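Local coordinates for protein transcription elongation factor Spt4 (Methanocaldococcus jannaschii, PDB 3LPE) that stimulates transcription elongation as the small zinc-binding partner of Spt5, with which it forms a heterodimer, at residues M1-C7 against C19-E25; W27-V33 against G51-V57. All blocks are in the same frame, centred on the assembly; numbering follows the deposited sequence.

Interaction 1. Residues M1-C7 against C19-E25. With ZN (zinc ion), chain I.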
loop_
_atom_site.group_PDB
_atom_site.type_symbol
_atom_site.label_atom_id
_atom_site.label_comp_id
_atom_site.label_asym_id
_atom_site.label_seq_id
_atom_site.Cartn_x
_atom_site.Cartn_y
_atom_site.Cartn_z
ATOM N N MET B 1 0.694 7.749 14.627
ATOM C CA MET B 1 1.384 7.870 13.344
ATOM C C MET B 1 0.911 9.112 12.596
ATOM O O MET B 1 -0.291 9.412 12.561
ATOM C CB MET B 1 1.140 6.618 12.497
ATOM C CG MET B 1 1.908 6.591 11.181
ATOM S SD MET B 1 3.684 6.392 11.409
ATOM C CE MET B 1 3.798 4.955 12.488
ATOM N N ARG B 2 1.861 9.824 11.995
ATOM C CA ARG B 2 1.599 11.077 11.316
ATOM C C ARG B 2 2.013 10.940 9.867
ATOM O O ARG B 2 2.678 9.981 9.498
ATOM C CB ARG B 2 2.366 12.218 11.983
ATOM C CG ARG B 2 2.214 12.279 13.520
ATOM C CD ARG B 2 3.218 13.255 14.149
ATOM N NE ARG B 2 2.927 14.638 13.794
ATOM C CZ ARG B 2 2.149 15.444 14.518
ATOM N NH1 ARG B 2 1.584 15.005 15.633
ATOM N NH2 ARG B 2 1.936 16.688 14.131
ATOM N N ALA B 3 1.600 11.889 9.038
ATOM C CA ALA B 3 1.938 11.860 7.626
ATOM C C ALA B 3 2.453 13.227 7.226
ATOM O O ALA B 3 1.916 14.246 7.658
ATOM C CB ALA B 3 0.715 11.489 6.776
ATOM N N CYS B 4 3.502 13.254 6.408
ATOM C CA CYS B 4 4.011 14.515 5.885
ATOM C C CYS B 4 2.927 15.284 5.157
ATOM O O CYS B 4 2.255 14.737 4.312
ATOM C CB CYS B 4 5.189 14.267 4.914
ATOM S SG CYS B 4 5.818 15.834 4.287
ATOM N N LEU B 5 2.772 16.577 5.467
ATOM C CA LEU B 5 1.750 17.400 4.806
ATOM C C LEU B 5 2.026 17.593 3.312
ATOM O O LEU B 5 1.120 17.875 2.539
ATOM C CB LEU B 5 1.631 18.775 5.482
ATOM C CG LEU B 5 1.000 18.771 6.876
ATOM C CD1 LEU B 5 1.313 20.066 7.622
ATOM C CD2 LEU B 5 -0.518 18.536 6.788
ATOM N N LYS B 6 3.282 17.431 2.911
ATOM C CA LYS B 6 3.678 17.658 1.521
ATOM C C LYS B 6 3.759 16.367 0.702
ATOM O O LYS B 6 3.212 16.286 -0.388
ATOM C CB LYS B 6 5.028 18.392 1.476
ATOM C CG LYS B 6 5.300 19.126 0.183
ATOM C CD LYS B 6 6.669 19.826 0.196
ATOM C CE LYS B 6 6.767 20.882 1.295
ATOM N NZ LYS B 6 7.927 21.803 1.092
ATOM N N CYS B 7 4.463 15.365 1.218
ATOM C CA CYS B 7 4.725 14.158 0.441
ATOM C C CYS B 7 4.028 12.942 1.035
ATOM O O CYS B 7 4.119 11.867 0.479
ATOM C CB CYS B 7 6.228 13.881 0.286
ATOM S SG CYS B 7 7.087 13.147 1.737
ATOM N N CYS B 19 11.492 15.381 3.296
ATOM C CA CYS B 19 11.382 16.743 2.754
ATOM C C CYS B 19 11.321 17.846 3.820
ATOM O O CYS B 19 11.183 19.038 3.500
ATOM C CB CYS B 19 10.181 16.842 1.803
ATOM S SG CYS B 19 8.568 16.925 2.671
ATOM N N HIS B 20 11.446 17.462 5.085
ATOM C CA HIS B 20 11.533 18.419 6.196
ATOM C C HIS B 20 10.251 19.194 6.505
ATOM O O HIS B 20 10.252 20.107 7.325
ATOM C CB HIS B 20 12.710 19.384 5.987
ATOM C CG HIS B 20 13.933 18.713 5.449
ATOM N ND1 HIS B 20 14.285 18.769 4.118
ATOM C CD2 HIS B 20 14.866 17.939 6.054
ATOM C CE1 HIS B 20 15.389 18.068 3.927
ATOM N NE2 HIS B 20 15.764 17.558 5.086
ATOM N N SER B 21 9.147 18.834 5.867
ATOM C CA SER B 21 7.914 19.564 6.142
ATOM C C SER B 21 7.248 19.011 7.421
ATOM O O SER B 21 7.597 17.943 7.897
ATOM C CB SER B 21 6.986 19.528 4.924
ATOM O OG SER B 21 5.906 18.644 5.120
ATOM N N PRO B 22 6.309 19.771 8.008
ATOM C CA PRO B 22 5.570 19.295 9.182
ATOM C C PRO B 22 4.742 18.062 8.840
ATOM O O PRO B 22 4.364 17.909 7.701
ATOM C CB PRO B 22 4.630 20.469 9.505
ATOM C CG PRO B 22 5.214 21.646 8.827
ATOM C CD PRO B 22 5.920 21.135 7.615
ATOM N N THR B 23 4.471 17.208 9.820
ATOM C CA THR B 23 3.625 16.044 9.609
ATOM C C THR B 23 2.337 16.260 10.387
ATOM O O THR B 23 2.292 17.114 11.262
ATOM C CB THR B 23 4.287 14.769 10.140
ATOM O OG1 THR B 23 4.444 14.857 11.562
ATOM C CG2 THR B 23 5.640 14.564 9.492
ATOM N N SER B 24 1.303 15.488 10.064
ATOM C CA SER B 24 -0.001 15.644 10.686
ATOM C C SER B 24 -0.613 14.285 11.002
ATOM O O SER B 24 -0.428 13.326 10.275
ATOM C CB SER B 24 -0.945 16.407 9.755
ATOM O OG SER B 24 -2.251 16.521 10.317
ATOM N N GLU B 25 -1.366 14.215 12.094
ATOM C CA GLU B 25 -2.071 12.988 12.442
ATOM C C GLU B 25 -3.311 12.799 11.578
ATOM O O GLU B 25 -3.886 11.720 11.526
ATOM C CB GLU B 25 -2.462 13.002 13.919
ATOM C CG GLU B 25 -1.320 12.619 14.835
ATOM C CD GLU B 25 -1.728 12.578 16.283
ATOM O OE1 GLU B 25 -2.377 13.540 16.742
ATOM O OE2 GLU B 25 -1.394 11.583 16.960
HETATM ZN ZN ZN I . 7.649 14.830 3.210
HETATM O O HOH W 1 1.011 9.803 15.877
#
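Arg2 grips Thr23 side-on with two nitrogens, one to each of two oxygens. Arg2 NE donates to Thr23 OG1 at 2.7 Å, and the hydroxyl lies at the guanidinium edge, in its plane. Arg2 NH2 reaches Thr23 O at 2.9 Å, coming from above the carbonyl plane. The Arg2 chain bends at chi3 (68°), which turns the guanidinium back toward Thr23. Thr23 OG1 also hydrogen-bonds Asp13 O. Glu25 has its carboxylate nearly parallel to the guanidinium (18° between planes). Arg2 NH1 and Glu25 OE1 are 4.4 Å apart, beyond a salt bridge, and OE1 lies well out of the guanidinium plane; any attraction is probably one of charge alone.

The backbones pair antiparallel. Ala3 and Ser24 form a hydrogen-bonded pair, Ala3 N giving to Ser24 O and Ser24 N to Ala3 O, both at 2.8 Å. Leu5 N extends the pairing to Pro22 O at 3.0 Å, in the carbonyl plane and almost straight (173°). The Ser24 hydroxyl is taken up outside the contact, by Lys58 O and Asn26 N. The two methyls of Leu5 part: CD1 lies on Pro22 CB and CD2 on Ser24 CB.

Beyond the strands the two segments converge on zinc. Cys4 SG and Cys19 SG each bind it at 2.4 Å, and Cys7 SG at 2.3 Å. Cys16 supplies the fourth sulfur. The backbone N-H groups of Lys6 and Cys7 appear to point at Cys4 SG, though that sulfur is less surely placed. Four cysteines in two CxxC pairs beside short antiparallel strands are characteristic of a zinc ribbon, here that of the Spt4 family.

Interaction 2. Residues W27-V33 against G51-V57; sequences WIGLLIV and GKYALSV
Ile28 is matched by two residues, Leu55 and Ser56, which makes a classic beta bulge in the antiparallel sheet of the Spt4 zinc-ribbon fold. Ile28 O accepts two bonds there, from Leu55 N at 2.8 Å and from Ser56 N at 3.0 Å. Gly29, opposite Leu55, makes the hollow. It has no side chain, and Leu55 fills the space over its backbone, with Leu55 CG 3.7 Å from Gly29 CA. With CG anti to the carbonyl carbon (chi1 -62°), the Leu55 branch lies over Gly29, CD1 near Gly29 CA and CD2 on Leu31 CB.

On one side of the bulge Trp27 and Val57 form a non-hydrogen-bonded pair. Val57 CG2 rests on Trp27 CB. The small Ala54 sits against Trp27, its CB 3.5 Å from Trp27 CE3 and oblique to the ring.

On the other side regular pairing holds from Leu31 to Val33. The axes of strands 30-33 and 51-53 come within 4.6 Å, and their N-to-C directions differ by 162°, close to antiparallel. Leu31 and Tyr53 form a hydrogen-bonded pair, as do Val33 and Gly51. The Tyr53 ring presents its edge to Leu31 O, and its hydroxyl hydrogen-bonds Ile49 O. On the same face Leu31 also meets Ile41 of helix 40-44, and Val33 packs on Ala42.

Residues 30-33 pair along their other edge with a strand of the Spt5 chain. The sheet thus runs on across the heterodimer interface. Ile32 and Lys52 lie side by side on the face shared with Trp27, pointing the same way. Lys52 bends at its last two torsions and curls alongside Ile32, bringing its NZ to 3.5 Å from Ile32 CD1.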
loop_
_atom_site.group_PDB
_atom_site.type_symbol
_atom_site.label_atom_id
_atom_site.label_comp_id
_atom_site.label_asym_id
_atom_site.label_seq_id
_atom_site.Cartn_x
_atom_site.Cartn_y
_atom_site.Cartn_z
ATOM N N TRP B 27 -4.614 12.054 8.506
ATOM C CA TRP B 27 -4.320 11.474 7.212
ATOM C C TRP B 27 -5.221 10.274 6.965
ATOM O O TRP B 27 -5.761 9.678 7.902
ATOM C CB TRP B 27 -2.843 11.064 7.107
ATOM C CG TRP B 27 -2.396 10.044 8.126
ATOM C CD1 TRP B 27 -1.873 10.299 9.353
ATOM C CD2 TRP B 27 -2.433 8.610 7.996
ATOM N NE1 TRP B 27 -1.595 9.126 10.003
ATOM C CE2 TRP B 27 -1.923 8.072 9.190
ATOM C CE3 TRP B 27 -2.851 7.737 6.987
ATOM C CZ2 TRP B 27 -1.809 6.696 9.405
ATOM C CZ3 TRP B 27 -2.746 6.370 7.203
ATOM C CH2 TRP B 27 -2.230 5.863 8.407
ATOM N N ILE B 28 -5.361 9.932 5.695
ATOM C CA ILE B 28 -6.282 8.893 5.232
ATOM C C ILE B 28 -5.676 8.056 4.124
ATOM O O ILE B 28 -5.055 8.585 3.211
ATOM C CB ILE B 28 -7.587 9.535 4.709
ATOM C CG1 ILE B 28 -8.412 10.035 5.891
ATOM C CG2 ILE B 28 -8.394 8.546 3.892
ATOM C CD1 ILE B 28 -8.548 8.995 6.985
ATOM N N GLY B 29 -5.878 6.744 4.202
ATOM C CA GLY B 29 -5.474 5.847 3.150
ATOM C C GLY B 29 -4.059 5.393 3.392
ATOM O O GLY B 29 -3.318 6.090 4.058
ATOM N N LEU B 30 -3.685 4.242 2.843
ATOM C CA LEU B 30 -2.347 3.696 3.051
ATOM C C LEU B 30 -1.792 3.111 1.759
ATOM O O LEU B 30 -2.432 2.267 1.114
ATOM C CB LEU B 30 -2.364 2.632 4.154
ATOM C CG LEU B 30 -1.094 1.806 4.374
ATOM C CD1 LEU B 30 0.065 2.728 4.713
ATOM C CD2 LEU B 30 -1.323 0.802 5.509
ATOM N N LEU B 31 -0.613 3.577 1.366
ATOM C CA LEU B 31 0.102 3.013 0.215
ATOM C C LEU B 31 1.501 2.662 0.682
ATOM O O LEU B 31 2.276 3.553 1.055
ATOM C CB LEU B 31 0.167 4.017 -0.941
ATOM C CG LEU B 31 1.084 3.634 -2.127
ATOM C CD1 LEU B 31 0.778 2.242 -2.663
ATOM C CD2 LEU B 31 1.014 4.653 -3.258
ATOM N N ILE B 32 1.817 1.374 0.685
ATOM C CA ILE B 32 3.125 0.935 1.127
ATOM C C ILE B 32 3.908 0.612 -0.117
ATOM O O ILE B 32 3.541 -0.300 -0.860
ATOM C CB ILE B 32 3.060 -0.332 1.978
ATOM C CG1 ILE B 32 2.226 -0.092 3.242
ATOM C CG2 ILE B 32 4.459 -0.800 2.357
ATOM C CD1 ILE B 32 2.085 -1.334 4.086
ATOM N N VAL B 33 4.974 1.382 -0.354
ATOM C CA VAL B 33 5.826 1.127 -1.493
ATOM C C VAL B 33 7.053 0.340 -1.064
ATOM O O VAL B 33 7.913 0.842 -0.335
ATOM C CB VAL B 33 6.256 2.439 -2.164
ATOM C CG1 VAL B 33 7.156 2.144 -3.371
ATOM C CG2 VAL B 33 5.003 3.214 -2.563
ATOM N N GLY B 51 8.750 3.199 1.367
ATOM C CA GLY B 51 8.180 3.634 2.617
ATOM C C GLY B 51 6.672 3.480 2.604
ATOM O O GLY B 51 6.089 2.966 1.669
ATOM N N LYS B 52 6.035 3.939 3.660
ATOM C CA LYS B 52 4.599 3.908 3.715
ATOM C C LYS B 52 4.122 5.345 3.591
ATOM O O LYS B 52 4.730 6.242 4.157
ATOM C CB LYS B 52 4.157 3.277 5.044
ATOM C CG LYS B 52 4.884 1.956 5.344
ATOM C CD LYS B 52 4.891 1.640 6.835
ATOM C CE LYS B 52 3.801 0.647 7.204
ATOM N NZ LYS B 52 4.226 -0.729 6.836
ATOM N N TYR B 53 3.029 5.545 2.859
ATOM C CA TYR B 53 2.468 6.858 2.589
ATOM C C TYR B 53 0.958 6.883 2.806
ATOM O O TYR B 53 0.258 5.891 2.532
ATOM C CB TYR B 53 2.727 7.244 1.127
ATOM C CG TYR B 53 4.197 7.345 0.792
ATOM C CD1 TYR B 53 4.830 8.576 0.755
ATOM C CD2 TYR B 53 4.940 6.208 0.504
ATOM C CE1 TYR B 53 6.194 8.676 0.437
ATOM C CE2 TYR B 53 6.297 6.296 0.201
ATOM C CZ TYR B 53 6.910 7.537 0.168
ATOM O OH TYR B 53 8.249 7.630 -0.138
ATOM N N ALA B 54 0.453 8.036 3.232
ATOM C CA ALA B 54 -0.996 8.238 3.314
ATOM C C ALA B 54 -1.489 8.539 1.908
ATOM O O ALA B 54 -0.673 8.874 1.046
ATOM C CB ALA B 54 -1.308 9.383 4.275
ATOM N N LEU B 55 -2.795 8.390 1.640
ATOM C CA LEU B 55 -3.328 8.791 0.342
ATOM C C LEU B 55 -3.729 10.260 0.312
ATOM O O LEU B 55 -3.686 10.910 -0.729
ATOM C CB LEU B 55 -4.505 7.906 -0.088
ATOM C CG LEU B 55 -4.116 6.444 -0.263
ATOM C CD1 LEU B 55 -5.333 5.627 -0.690
ATOM C CD2 LEU B 55 -2.988 6.321 -1.285
ATOM N N SER B 56 -4.107 10.783 1.465
ATOM C CA SER B 56 -4.388 12.204 1.591
ATOM C C SER B 56 -4.105 12.657 3.016
ATOM O O SER B 56 -4.194 11.871 3.970
ATOM C CB SER B 56 -5.856 12.528 1.204
ATOM O OG SER B 56 -6.749 12.156 2.223
ATOM N N VAL B 57 -3.772 13.931 3.158
ATOM C CA VAL B 57 -3.401 14.475 4.449
ATOM C C VAL B 57 -3.902 15.890 4.552
ATOM O O VAL B 57 -3.948 16.613 3.553
ATOM C CB VAL B 57 -1.863 14.551 4.627
ATOM C CG1 VAL B 57 -1.532 14.864 6.075
ATOM C CG2 VAL B 57 -1.192 13.268 4.188
#

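Both segments of interaction 1 precede those of interaction 2 in the sequence. The centres of the two contacts are 11 Å apart. Both use strand 23-33. They also touch directly. Met1 O probably accepts a hydrogen bond from Trp27 NE1, and Ala3 CB packs on Trp27 CB and Val57 CG2. Tyr53 lies against Cys7 O, close to the zinc site. Strand 23-33, interrupted near its middle, runs from beside the zinc site to the edge that pairs with Spt5; it meets 2-4 first, then 56-57, then 51-53. The zinc-bound end of Spt4 and its Spt5-binding edge thus belong to one sheet.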